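Local coordinates for protein glycosyl hydrolase, family 8 (Clostridium perfringens, PDB 3REN) that is an alpha-amylase with an (alpha/alpha)6-barrel fold, probably hydrolysing alpha-1,4-glucosidic bonds of starch-like glucans, at residues S72-N77 / A344-K349; N240-G245 / A293-D298; I252-E257 / A267-K272; Q279-S284 / K310-K315. One frame throughout, in Å; residues are numbered along the deposited sequence.

Interaction 1 of 4, residues S72-N77 / A344-K349. With EDO (1,2-ethanediol), chain F.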
loop_
_atom_site.group_PDB
_atom_site.type_symbol
_atom_site.label_atom_id
_atom_site.label_comp_id
_atom_site.label_asym_id
_atom_site.label_seq_id
_atom_site.Cartn_x
_atom_site.Cartn_y
_atom_site.Cartn_z
ATOM N N SER A 72 4.273 -12.064 3.055
ATOM C CA SER A 72 4.424 -13.550 3.110
ATOM C C SER A 72 5.031 -14.152 1.852
ATOM O O SER A 72 5.906 -15.002 1.953
ATOM C CB SER A 72 3.081 -14.222 3.348
ATOM O OG SER A 72 2.587 -13.812 4.592
ATOM N N VAL A 73 4.596 -13.747 0.676
ATOM C CA VAL A 73 5.154 -14.252 -0.559
ATOM C C VAL A 73 6.599 -13.809 -0.754
ATOM O O VAL A 73 7.408 -14.558 -1.147
ATOM C CB VAL A 73 4.246 -14.083 -1.819
ATOM C CG1 VAL A 73 4.021 -12.692 -2.139
ATOM C CG2 VAL A 73 4.763 -14.891 -2.976
ATOM N N ASN A 74 6.885 -12.576 -0.412
ATOM C CA ASN A 74 8.269 -12.092 -0.419
ATOM C C ASN A 74 9.126 -12.863 0.573
ATOM O O ASN A 74 10.317 -13.072 0.332
ATOM C CB ASN A 74 8.317 -10.598 -0.067
ATOM C CG ASN A 74 7.732 -9.741 -1.157
ATOM O OD1 ASN A 74 7.551 -10.216 -2.266
ATOM N ND2 ASN A 74 7.428 -8.478 -0.853
ATOM N N ALA A 75 8.532 -13.263 1.693
ATOM C CA ALA A 75 9.291 -13.996 2.700
ATOM C C ALA A 75 9.369 -15.484 2.383
ATOM O O ALA A 75 10.016 -16.218 3.123
ATOM C CB ALA A 75 8.721 -13.776 4.115
ATOM N N ASN A 76 8.734 -15.927 1.285
ATOM C CA ASN A 76 8.637 -17.344 0.952
ATOM C C ASN A 76 8.073 -18.124 2.134
ATOM O O ASN A 76 8.626 -19.138 2.561
ATOM C CB ASN A 76 10.008 -17.930 0.498
ATOM C CG ASN A 76 9.858 -19.213 -0.334
ATOM O OD1 ASN A 76 8.763 -19.762 -0.462
ATOM N ND2 ASN A 76 10.963 -19.684 -0.905
ATOM N N ASN A 77 6.986 -17.618 2.691
ATOM C CA ASN A 77 6.335 -18.245 3.823
ATOM C C ASN A 77 4.886 -18.636 3.468
ATOM O O ASN A 77 3.921 -17.870 3.673
ATOM C CB ASN A 77 6.407 -17.341 5.062
ATOM C CG ASN A 77 5.945 -18.049 6.333
ATOM O OD1 ASN A 77 5.167 -19.009 6.298
ATOM N ND2 ASN A 77 6.425 -17.575 7.462
ATOM N N ALA A 344 9.288 -2.533 3.954
ATOM C CA ALA A 344 10.623 -1.872 3.792
ATOM C C ALA A 344 11.724 -2.601 4.585
ATOM O O ALA A 344 12.806 -2.842 4.048
ATOM C CB ALA A 344 10.556 -0.407 4.213
ATOM N N PHE A 345 11.457 -2.963 5.845
ATOM C CA PHE A 345 12.502 -3.635 6.646
ATOM C C PHE A 345 12.817 -4.997 6.011
ATOM O O PHE A 345 13.954 -5.480 6.111
ATOM C CB PHE A 345 12.096 -3.835 8.113
ATOM C CG PHE A 345 12.268 -2.608 8.988
ATOM C CD1 PHE A 345 13.356 -1.742 8.809
ATOM C CD2 PHE A 345 11.360 -2.341 9.994
ATOM C CE1 PHE A 345 13.545 -0.630 9.621
ATOM C CE2 PHE A 345 11.517 -1.200 10.823
ATOM C CZ PHE A 345 12.612 -0.353 10.638
ATOM N N GLN A 346 11.826 -5.637 5.376
ATOM C CA GLN A 346 12.085 -6.930 4.672
ATOM C C GLN A 346 13.201 -6.844 3.607
ATOM O O GLN A 346 13.899 -7.840 3.354
ATOM C CB GLN A 346 10.797 -7.466 4.052
ATOM C CG GLN A 346 10.908 -8.814 3.331
ATOM C CD GLN A 346 9.533 -9.329 2.932
ATOM O OE1 GLN A 346 8.769 -8.627 2.264
ATOM N NE2 GLN A 346 9.185 -10.535 3.399
ATOM N N LYS A 347 13.343 -5.686 2.962
ATOM C CA LYS A 347 14.443 -5.440 2.010
ATOM C C LYS A 347 15.792 -5.081 2.645
ATOM O O LYS A 347 16.800 -5.013 1.939
ATOM C CB LYS A 347 14.081 -4.296 1.070
ATOM C CG LYS A 347 12.831 -4.543 0.229
ATOM C CD LYS A 347 12.867 -5.880 -0.449
ATOM C CE LYS A 347 11.945 -5.815 -1.670
ATOM N NZ LYS A 347 11.350 -7.104 -1.885
ATOM N N TYR A 348 15.794 -4.790 3.937
ATOM C CA TYR A 348 16.986 -4.352 4.671
ATOM C C TYR A 348 17.750 -5.580 5.201
ATOM O O TYR A 348 17.273 -6.302 6.070
ATOM C CB TYR A 348 16.581 -3.379 5.812
ATOM C CG TYR A 348 17.704 -2.886 6.725
ATOM C CD1 TYR A 348 18.881 -2.353 6.196
ATOM C CD2 TYR A 348 17.563 -2.923 8.118
ATOM C CE1 TYR A 348 19.909 -1.885 7.026
ATOM C CE2 TYR A 348 18.585 -2.460 8.963
ATOM C CZ TYR A 348 19.745 -1.930 8.400
ATOM O OH TYR A 348 20.761 -1.459 9.193
ATOM N N LYS A 349 18.884 -5.840 4.599
ATOM C CA LYS A 349 19.737 -7.012 4.817
ATOM C C LYS A 349 20.830 -6.960 5.875
ATOM O O LYS A 349 21.460 -7.938 6.133
ATOM C CB LYS A 349 20.445 -7.380 3.526
ATOM C CG LYS A 349 19.593 -7.797 2.423
ATOM C CE LYS A 349 21.691 -9.267 1.876
ATOM N NZ LYS A 349 22.142 -10.601 1.517
HETATM C C1 EDO F . 8.100 -14.246 8.294
HETATM O O1 EDO F . 8.527 -15.427 7.581
HETATM C C2 EDO F . 7.810 -14.461 9.792
HETATM O O2 EDO F . 9.017 -14.657 10.549
#
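Q346 pushes its terminal amide against the CB atoms of N74 and A75, where helix 62-74 runs out. Its CG is anti to the backbone N (chi1 -178°) and the chain stays extended beyond it, which carries the amide from the end of helix 335-346 across to the other helix. OE1 rests 3.1 Å from N74 CB, while NE2 lies 3.4 Å from A75 CB. The side chains of N74 and Q346 cross at about a right angle with their amide planes 63° apart, and N74 ND2 gives Q346 OE1 only a weak hydrogen bond of 3.4 Å. NE2 is used elsewhere: it donates to the carbonyl O of Y71, one turn before A75 on helix 62-74. Just beyond, N76 ends that helix in a Schellman motif, with N77 N bonded to S72 O at 2.9 Å. N77 then caps the next helix through OD1 and L80 N, and its ND2 holds a 1,2-ethanediol O1 at 3.0 Å. The contact thus joins two helix ends of the (alpha/alpha)6-barrel at the surface. Q346 gives the largest share of the buried area, and its pairing with N74 is polar, uncharged and weak, the K347 ammonium lying nearby.

Interaction 2 of 4, residues N240-G245 / A293-D298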
loop_
_atom_site.group_PDB
_atom_site.type_symbol
_atom_site.label_atom_id
_atom_site.label_comp_id
_atom_site.label_asym_id
_atom_site.label_seq_id
_atom_site.Cartn_x
_atom_site.Cartn_y
_atom_site.Cartn_z
ATOM N N ASN A 240 4.479 2.109 -8.219
ATOM C CA ASN A 240 3.704 1.308 -9.210
ATOM C C ASN A 240 4.286 1.435 -10.611
ATOM O O ASN A 240 4.450 0.456 -11.306
ATOM C CB ASN A 240 2.195 1.697 -9.227
ATOM C CG ASN A 240 1.441 1.177 -8.004
ATOM O OD1 ASN A 240 1.884 0.231 -7.364
ATOM N ND2 ASN A 240 0.300 1.792 -7.674
ATOM N N ARG A 241 4.596 2.652 -11.022
ATOM C CA ARG A 241 5.184 2.912 -12.335
ATOM C C ARG A 241 6.490 2.151 -12.554
ATOM O O ARG A 241 6.692 1.539 -13.592
ATOM C CB ARG A 241 5.445 4.410 -12.468
ATOM C CG ARG A 241 4.182 5.247 -12.797
ATOM C CD ARG A 241 3.966 5.311 -14.311
ATOM N NE ARG A 241 4.933 6.227 -14.912
ATOM C CZ ARG A 241 5.026 6.523 -16.208
ATOM N NH1 ARG A 241 4.243 5.951 -17.124
ATOM N NH2 ARG A 241 5.961 7.370 -16.591
ATOM N N ILE A 242 7.407 2.235 -11.599
ATOM C CA ILE A 242 8.721 1.635 -11.833
ATOM C C ILE A 242 8.671 0.115 -11.806
ATOM O O ILE A 242 9.359 -0.505 -12.595
ATOM C CB ILE A 242 9.847 2.194 -10.907
ATOM C CG1 ILE A 242 9.645 1.769 -9.462
ATOM C CG2 ILE A 242 9.945 3.710 -11.072
ATOM C CD1 ILE A 242 10.526 2.527 -8.444
ATOM N N GLU A 243 7.848 -0.476 -10.918
ATOM C CA GLU A 243 7.728 -1.940 -10.828
ATOM C C GLU A 243 7.147 -2.503 -12.098
ATOM O O GLU A 243 7.389 -3.661 -12.413
ATOM C CB GLU A 243 6.897 -2.404 -9.621
ATOM C CG GLU A 243 7.535 -2.154 -8.285
ATOM C CD GLU A 243 6.653 -2.579 -7.097
ATOM O OE1 GLU A 243 7.199 -2.701 -5.984
ATOM O OE2 GLU A 243 5.415 -2.778 -7.249
ATOM N N ALA A 244 6.409 -1.684 -12.841
ATOM C CA ALA A 244 5.837 -2.088 -14.115
ATOM C C ALA A 244 6.770 -1.785 -15.291
ATOM O O ALA A 244 6.404 -1.996 -16.439
ATOM C CB ALA A 244 4.485 -1.379 -14.327
ATOM N N GLY A 245 7.954 -1.267 -15.005
ATOM C CA GLY A 245 8.946 -0.949 -16.037
ATOM C C GLY A 245 8.834 0.444 -16.642
ATOM O O GLY A 245 9.516 0.748 -17.610
ATOM N N ALA A 293 13.881 2.961 -3.752
ATOM C CA ALA A 293 15.343 2.976 -3.801
ATOM C C ALA A 293 15.846 1.555 -3.953
ATOM O O ALA A 293 16.794 1.311 -4.689
ATOM C CB ALA A 293 15.911 3.569 -2.552
ATOM N N ASN A 294 15.188 0.626 -3.262
ATOM C CA ASN A 294 15.538 -0.789 -3.397
ATOM C C ASN A 294 15.399 -1.238 -4.843
ATOM O O ASN A 294 16.308 -1.862 -5.405
ATOM C CB ASN A 294 14.636 -1.679 -2.543
ATOM C CG ASN A 294 14.994 -3.171 -2.697
ATOM O OD1 ASN A 294 14.242 -3.943 -3.286
ATOM N ND2 ASN A 294 16.154 -3.558 -2.179
ATOM N N TYR A 295 14.254 -0.901 -5.430
ATOM C CA TYR A 295 13.943 -1.320 -6.777
ATOM C C TYR A 295 14.976 -0.787 -7.780
ATOM O O TYR A 295 15.488 -1.543 -8.602
ATOM C CB TYR A 295 12.513 -0.917 -7.174
ATOM C CG TYR A 295 12.134 -1.532 -8.494
ATOM C CD1 TYR A 295 12.404 -0.869 -9.684
ATOM C CD2 TYR A 295 11.559 -2.809 -8.557
ATOM C CE1 TYR A 295 12.105 -1.447 -10.915
ATOM C CE2 TYR A 295 11.256 -3.381 -9.782
ATOM C CZ TYR A 295 11.542 -2.695 -10.945
ATOM O OH TYR A 295 11.236 -3.235 -12.156
ATOM N N ILE A 296 15.295 0.500 -7.700
ATOM C CA ILE A 296 16.223 1.088 -8.671
ATOM C C ILE A 296 17.694 0.831 -8.344
ATOM O O ILE A 296 18.550 1.156 -9.145
ATOM C CB ILE A 296 15.975 2.591 -8.833
ATOM C CG1 ILE A 296 16.353 3.336 -7.533
ATOM C CG2 ILE A 296 14.530 2.833 -9.279
ATOM C CD1 ILE A 296 16.033 4.815 -7.527
ATOM N N GLY A 297 17.968 0.239 -7.180
ATOM C CA GLY A 297 19.330 -0.012 -6.711
ATOM C C GLY A 297 20.048 1.190 -6.112
ATOM O O GLY A 297 21.270 1.242 -6.146
ATOM N N ASP A 298 19.314 2.158 -5.555
ATOM C CA ASP A 298 19.939 3.371 -4.999
ATOM C C ASP A 298 20.230 3.198 -3.515
ATOM O O ASP A 298 19.376 3.469 -2.671
ATOM C CB ASP A 298 19.066 4.621 -5.275
ATOM C CG ASP A 298 19.759 5.949 -4.891
ATOM O OD1 ASP A 298 20.618 5.964 -3.987
ATOM O OD2 ASP A 298 19.424 7.002 -5.502
HETATM O O HOH W 1 11.234 -2.626 -14.539
#
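Y295 lays its ring against the last turn of helix 231-243, touching I242 and E243 with both their backbone and side-chain atoms. The first torsion swings the ring away from its own backbone N, and a chi2 of -89° turns it so that one face looks at the backbone of E243. E243 CA sits over that face, 4.2 Å from the centroid and 27° off the normal, a CH-pi contact. The extended E243 chain continues past the ring with CG 4.1 Å from Y295 CD2, its carboxylate going on to a salt bridge with K121. I242 passes the tyrosine in the opposite direction. Its CG1 lies between the backbone N and the carbonyl carbon (chi1 69°), which sets CG1 3.8 Å from Y295 CD1 and lets I242 CD1 go on to I296 CG2 at 4.1 Å. Two helices of the (alpha/alpha)6-barrel, 231-243 and 283-296, meet here by their C-terminal ends, and each finishes in a Schellman motif on a glycine with positive phi, G245 and G297. I242 O takes part in the first, accepting from G245 N at 2.9 Å. The phenol ends close to this same carbonyl, with Y295 OH 3.3 Å from I242 O. A water lies in the plane of the ring beside Y295 OH and donates a weak, longer bond to I242 O. After G297 the chain turns at once into the next helix, where D298 OD1 caps L301 N.

Interaction 3 of 4, residues I252-E257 / A267-K272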
loop_
_atom_site.group_PDB
_atom_site.type_symbol
_atom_site.label_atom_id
_atom_site.label_comp_id
_atom_site.label_asym_id
_atom_site.label_seq_id
_atom_site.Cartn_x
_atom_site.Cartn_y
_atom_site.Cartn_z
ATOM N N ILE A 252 11.943 10.723 -9.091
ATOM C CA ILE A 252 12.885 10.149 -8.153
ATOM C C ILE A 252 14.023 11.137 -7.867
ATOM O O ILE A 252 14.454 11.269 -6.731
ATOM C CB ILE A 252 13.420 8.790 -8.655
ATOM C CG1 ILE A 252 12.289 7.758 -8.645
ATOM C CG2 ILE A 252 14.568 8.302 -7.786
ATOM C CD1 ILE A 252 12.685 6.407 -9.249
ATOM N N LYS A 253 14.517 11.808 -8.899
ATOM C CA LYS A 253 15.510 12.875 -8.699
ATOM C C LYS A 253 14.942 13.937 -7.720
ATOM O O LYS A 253 15.611 14.376 -6.782
ATOM C CB LYS A 253 15.861 13.484 -10.064
ATOM C CG LYS A 253 17.101 14.377 -10.093
ATOM C CD LYS A 253 17.138 15.166 -11.420
ATOM C CE LYS A 253 17.976 16.469 -11.310
ATOM N NZ LYS A 253 19.441 16.229 -11.520
ATOM N N TRP A 254 13.689 14.327 -7.933
ATOM C CA TRP A 254 13.048 15.341 -7.079
ATOM C C TRP A 254 13.021 14.891 -5.632
ATOM O O TRP A 254 13.426 15.623 -4.725
ATOM C CB TRP A 254 11.631 15.654 -7.568
ATOM C CG TRP A 254 11.023 16.839 -6.847
ATOM C CD1 TRP A 254 11.070 18.141 -7.247
ATOM C CD2 TRP A 254 10.281 16.822 -5.609
ATOM N NE1 TRP A 254 10.418 18.929 -6.350
ATOM C CE2 TRP A 254 9.921 18.162 -5.332
ATOM C CE3 TRP A 254 9.892 15.809 -4.709
ATOM C CZ2 TRP A 254 9.193 18.535 -4.193
ATOM C CZ3 TRP A 254 9.169 16.191 -3.529
ATOM C CH2 TRP A 254 8.828 17.546 -3.306
ATOM N N ILE A 255 12.555 13.671 -5.410
ATOM C CA ILE A 255 12.560 13.092 -4.065
ATOM C C ILE A 255 13.934 13.042 -3.438
ATOM O O ILE A 255 14.081 13.455 -2.268
ATOM C CB ILE A 255 11.886 11.680 -4.030
ATOM C CG1 ILE A 255 10.411 11.810 -4.407
ATOM C CG2 ILE A 255 11.994 11.071 -2.656
ATOM C CD1 ILE A 255 9.783 10.452 -4.751
ATOM N N LYS A 256 14.922 12.535 -4.188
ATOM C CA LYS A 256 16.286 12.435 -3.689
ATOM C C LYS A 256 16.856 13.820 -3.303
ATOM O O LYS A 256 17.453 13.958 -2.245
ATOM C CB LYS A 256 17.170 11.772 -4.749
ATOM C CG LYS A 256 18.539 11.339 -4.310
ATOM C CD LYS A 256 19.311 10.880 -5.551
ATOM C CE LYS A 256 20.078 9.600 -5.316
ATOM N NZ LYS A 256 20.796 9.540 -4.034
ATOM N N GLU A 257 16.651 14.831 -4.154
ATOM C CA GLU A 257 17.092 16.206 -3.868
ATOM C C GLU A 257 16.372 16.806 -2.638
ATOM O O GLU A 257 17.005 17.424 -1.735
ATOM C CB GLU A 257 16.883 17.088 -5.108
ATOM N N ALA A 267 4.276 15.155 4.612
ATOM C CA ALA A 267 3.000 14.689 4.009
ATOM C C ALA A 267 2.560 15.422 2.759
ATOM O O ALA A 267 1.883 14.847 1.900
ATOM C CB ALA A 267 1.861 14.717 5.064
ATOM N N THR A 268 2.879 16.712 2.675
ATOM C CA THR A 268 2.445 17.553 1.556
ATOM C C THR A 268 3.501 18.600 1.117
ATOM O O THR A 268 4.287 19.120 1.951
ATOM C CB THR A 268 1.071 18.327 1.841
ATOM O OG1 THR A 268 1.228 19.304 2.874
ATOM C CG2 THR A 268 -0.106 17.382 2.212
ATOM N N TYR A 269 3.489 18.917 -0.180
ATOM C CA TYR A 269 4.355 19.943 -0.752
ATOM C C TYR A 269 3.521 20.843 -1.668
ATOM O O TYR A 269 2.504 20.411 -2.219
ATOM C CB TYR A 269 5.457 19.286 -1.579
ATOM C CG TYR A 269 6.403 18.491 -0.701
ATOM C CD1 TYR A 269 7.469 19.116 -0.078
ATOM C CD2 TYR A 269 6.191 17.141 -0.463
ATOM C CE1 TYR A 269 8.333 18.429 0.728
ATOM C CE2 TYR A 269 7.038 16.431 0.337
ATOM C CZ TYR A 269 8.111 17.089 0.952
ATOM O OH TYR A 269 8.985 16.424 1.771
ATOM N N ASN A 270 3.940 22.092 -1.831
ATOM C CA ASN A 270 3.225 22.993 -2.726
ATOM C C ASN A 270 3.517 22.603 -4.173
ATOM O O ASN A 270 4.672 22.378 -4.518
ATOM C CB ASN A 270 3.653 24.449 -2.452
ATOM C CG ASN A 270 3.016 25.413 -3.436
ATOM O OD1 ASN A 270 3.534 25.621 -4.531
ATOM N ND2 ASN A 270 1.840 25.902 -3.098
ATOM N N GLY A 271 2.486 22.498 -5.010
ATOM C CA GLY A 271 2.622 22.005 -6.401
ATOM C C GLY A 271 3.399 22.925 -7.351
ATOM O O GLY A 271 3.901 22.482 -8.365
ATOM N N LYS A 272 3.528 24.181 -6.974
ATOM C CA LYS A 272 4.187 25.222 -7.790
ATOM C C LYS A 272 5.682 25.337 -7.505
ATOM O O LYS A 272 6.502 25.282 -8.396
ATOM C CB LYS A 272 3.478 26.558 -7.534
ATOM C CG LYS A 272 3.979 27.713 -8.345
ATOM C CD LYS A 272 2.852 28.716 -8.634
ATOM C CE LYS A 272 3.426 30.061 -9.108
ATOM N NZ LYS A 272 4.732 29.861 -9.830
#
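W254 turns the far corner of its six-membered ring onto the face of Y269, and this aromatic pair is the whole of the contact. The arrangement is T-shaped (edge-to-face): the ring planes stand at 86° and the centroids are 5.2 Å apart. A single atom does the touching, W254 CH2, which lies 3.7 Å from Y269 CG and 3.8 Å from Y269 CD1, over the CB side of the phenol ring instead of its hydroxyl end. From the indole's side, Y269 CG is met nearly in the ring plane. With a chi1 of -171°, W254 points its indole away from its own backbone N, and this carries the ring from helix 249-262 toward the strand. F231 makes a second edge-to-face contact with Y269 and also touches W254, and P210 and L211 pack on the indole. In the fold, helix 249-262 of the (alpha/alpha)6-barrel is thereby joined to strand 268-270, which follows it after a short run of chain and pairs antiparallel with strand 228-230. Backbone bonds between Y269 and V229 belong to that small sheet. Hydrogen bonding across the pair is absent, and the polar end of the largely buried Y269 is served by its own chain, the OH bonding to V266 N. Where the strand gives out, N270 OD1 accepts from K272 N at 2.8 Å in an Asx turn, the donor lying 46° out of the carbonyl plane. The same oxygen also takes N273 N.

Interaction 4 of 4, residues Q279-S284 / K310-K315. With EDO (1,2-ethanediol), chain L.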
loop_
_atom_site.group_PDB
_atom_site.type_symbol
_atom_site.label_atom_id
_atom_site.label_comp_id
_atom_site.label_asym_id
_atom_site.label_seq_id
_atom_site.Cartn_x
_atom_site.Cartn_y
_atom_site.Cartn_z
ATOM N N GLN A 279 4.286 19.576 8.449
ATOM C CA GLN A 279 5.410 19.114 9.275
ATOM C C GLN A 279 5.333 17.621 9.582
ATOM O O GLN A 279 6.153 17.082 10.346
ATOM C CB GLN A 279 5.425 19.861 10.599
ATOM C CG GLN A 279 6.063 21.222 10.521
ATOM C CD GLN A 279 5.881 21.965 11.843
ATOM O OE1 GLN A 279 4.786 22.457 12.147
ATOM N NE2 GLN A 279 6.947 22.022 12.642
ATOM N N ILE A 280 4.345 16.958 9.003
ATOM C CA ILE A 280 4.043 15.584 9.384
ATOM C C ILE A 280 4.886 14.602 8.576
ATOM O O ILE A 280 4.847 14.615 7.347
ATOM C CB ILE A 280 2.524 15.268 9.229
ATOM C CG1 ILE A 280 1.667 16.261 10.049
ATOM C CG2 ILE A 280 2.198 13.792 9.615
ATOM C CD1 ILE A 280 2.091 16.485 11.518
ATOM N N GLU A 281 5.639 13.761 9.284
ATOM C CA GLU A 281 6.325 12.640 8.668
ATOM C C GLU A 281 5.475 11.355 8.876
ATOM O O GLU A 281 4.627 11.309 9.754
ATOM C CB GLU A 281 7.681 12.443 9.324
ATOM C CG GLU A 281 8.770 13.442 8.938
ATOM C CD GLU A 281 10.017 13.167 9.758
ATOM O OE1 GLU A 281 10.990 12.619 9.204
ATOM O OE2 GLU A 281 9.988 13.440 10.981
ATOM N N SER A 282 5.742 10.314 8.100
ATOM C CA SER A 282 4.969 9.069 8.190
ATOM C C SER A 282 5.859 7.869 7.869
ATOM O O SER A 282 6.574 7.901 6.898
ATOM C CB SER A 282 3.811 9.182 7.166
ATOM O OG SER A 282 3.366 7.935 6.696
ATOM N N PRO A 283 5.802 6.789 8.668
ATOM C CA PRO A 283 6.516 5.563 8.267
ATOM C C PRO A 283 6.123 5.058 6.855
ATOM O O PRO A 283 6.936 4.436 6.196
ATOM C CB PRO A 283 6.057 4.530 9.316
ATOM C CG PRO A 283 5.616 5.386 10.505
ATOM C CD PRO A 283 5.035 6.616 9.921
ATOM N N SER A 284 4.892 5.318 6.405
ATOM C CA SER A 284 4.448 4.852 5.072
ATOM C C SER A 284 5.152 5.580 3.937
ATOM O O SER A 284 5.438 4.989 2.891
ATOM C CB SER A 284 2.935 4.999 4.932
ATOM O OG SER A 284 2.310 4.067 5.781
ATOM N N LYS A 310 14.213 3.092 11.266
ATOM C CA LYS A 310 14.854 2.650 12.498
ATOM C C LYS A 310 14.681 3.628 13.663
ATOM O O LYS A 310 14.517 3.221 14.816
ATOM C CB LYS A 310 16.338 2.477 12.284
ATOM C CG LYS A 310 16.726 1.446 11.241
ATOM C CD LYS A 310 18.165 1.044 11.609
ATOM C CE LYS A 310 19.033 0.973 10.436
ATOM N NZ LYS A 310 20.290 0.425 11.000
ATOM N N TYR A 311 14.793 4.915 13.351
ATOM C CA TYR A 311 14.717 5.980 14.336
ATOM C C TYR A 311 13.343 6.054 14.971
ATOM O O TYR A 311 13.246 6.203 16.177
ATOM C CB TYR A 311 14.997 7.335 13.680
ATOM C CG TYR A 311 14.983 8.456 14.683
ATOM C CD1 TYR A 311 16.081 8.678 15.528
ATOM C CD2 TYR A 311 13.882 9.310 14.785
ATOM C CE1 TYR A 311 16.069 9.702 16.448
ATOM C CE2 TYR A 311 13.865 10.337 15.679
ATOM C CZ TYR A 311 14.957 10.528 16.509
ATOM O OH TYR A 311 14.924 11.567 17.396
ATOM N N TYR A 312 12.292 5.957 14.151
ATOM C CA TYR A 312 10.915 6.061 14.664
ATOM C C TYR A 312 10.350 4.785 15.282
ATOM O O TYR A 312 9.376 4.850 16.048
ATOM C CB TYR A 312 9.974 6.615 13.583
ATOM C CG TYR A 312 10.207 8.081 13.419
ATOM C CD1 TYR A 312 9.898 8.963 14.465
ATOM C CD2 TYR A 312 10.739 8.596 12.246
ATOM C CE1 TYR A 312 10.136 10.328 14.358
ATOM C CE2 TYR A 312 10.971 9.955 12.116
ATOM C CZ TYR A 312 10.666 10.817 13.186
ATOM O OH TYR A 312 10.889 12.177 13.081
ATOM N N GLN A 313 10.954 3.637 14.968
ATOM C CA GLN A 313 10.498 2.351 15.569
ATOM C C GLN A 313 10.654 2.411 17.091
ATOM O O GLN A 313 11.676 2.890 17.588
ATOM C CB GLN A 313 11.264 1.171 14.967
ATOM C CG GLN A 313 10.773 -0.206 15.427
ATOM C CD GLN A 313 11.504 -1.348 14.720
ATOM O OE1 GLN A 313 12.654 -1.204 14.319
ATOM N NE2 GLN A 313 10.835 -2.484 14.570
ATOM N N ILE A 314 9.648 1.963 17.837
ATOM C CA ILE A 314 9.704 2.011 19.309
ATOM C C ILE A 314 10.728 0.992 19.817
ATOM O O ILE A 314 10.533 -0.239 19.675
ATOM C CB ILE A 314 8.327 1.727 19.951
ATOM C CG1 ILE A 314 7.234 2.663 19.405
ATOM C CG2 ILE A 314 8.373 1.752 21.500
ATOM C CD1 ILE A 314 7.398 4.067 19.721
ATOM N N LYS A 315 11.807 1.499 20.409
ATOM C CA LYS A 315 12.924 0.649 20.828
ATOM C C LYS A 315 12.899 0.325 22.323
ATOM O O LYS A 315 13.648 -0.532 22.757
ATOM C CB LYS A 315 14.299 1.201 20.349
ATOM C CG LYS A 315 14.473 1.067 18.814
ATOM C CD LYS A 315 15.670 1.853 18.246
ATOM C CE LYS A 315 15.459 3.382 18.293
ATOM N NZ LYS A 315 14.274 3.861 17.511
HETATM C C1 EDO L . 11.605 5.024 22.335
HETATM O O1 EDO L . 11.188 3.667 22.576
HETATM C C2 EDO L . 12.865 5.036 21.477
HETATM O O2 EDO L . 12.589 4.426 20.216
HETATM O O HOH W 2 12.903 13.467 11.031
#
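The open end of the helical hairpin 283-296/299-312 is spanned by E281, just ahead of the first helix, and Y312, in the last turn of the second. E281 OE2 stands 2.6 Å from Y312 OH, and the two side chains meet at about a right angle, the carboxylate plane 82° from the ring. The glutamate is extended beyond CG, which takes its carboxylate clear of the backbone. A water bridges the pair, donating to E281 OE1 at 2.8 Å and lying 3.2 Å from Y312 OH; OE1 is bound by Y286 OH as well. Such antiparallel helix pairs are the building units of the (alpha/alpha)6-barrel. Here S282 is the N-cap of helix 283-296, its OG taking a weak bond from S284 N. Within the second helix, Y311 lies over one face of Y312, with Y311 CD2 3.7 Å above the plane and over the ring centre. Beyond the helix end K315 folds back, bent at chi3 and chi4, and its ammonium is gripped by three carbonyls: K310 O at 2.8 Å from NZ, Y311 O and Q313 O. Its charge would probably be stabilised by the C-terminal end of helix 299-312. A 1,2-ethanediol sits beside it, O2 accepting from K315 N at 3.0 Å.

In the fold
From the N terminus, helix 62-74 comes first, and interaction 1 brings it to helix 335-346 near the C terminus, closing a loop that encloses the other three contacts. Within it, interaction 2 joins helix 231-243 to helix 283-296, and interaction 3 lies wholly inside that span, tying helix 249-262 to strand 268-270. Interaction 4 opens only after interaction 3 has closed, and its segments alternate with those of interaction 2, both using helix 283-296. Neighbouring contacts touch: K347 of interaction 1 packs on N294 of interaction 2, Y348 OH reaches K310 NZ of interaction 4, and I296 of interaction 2 meets I252 of interaction 3.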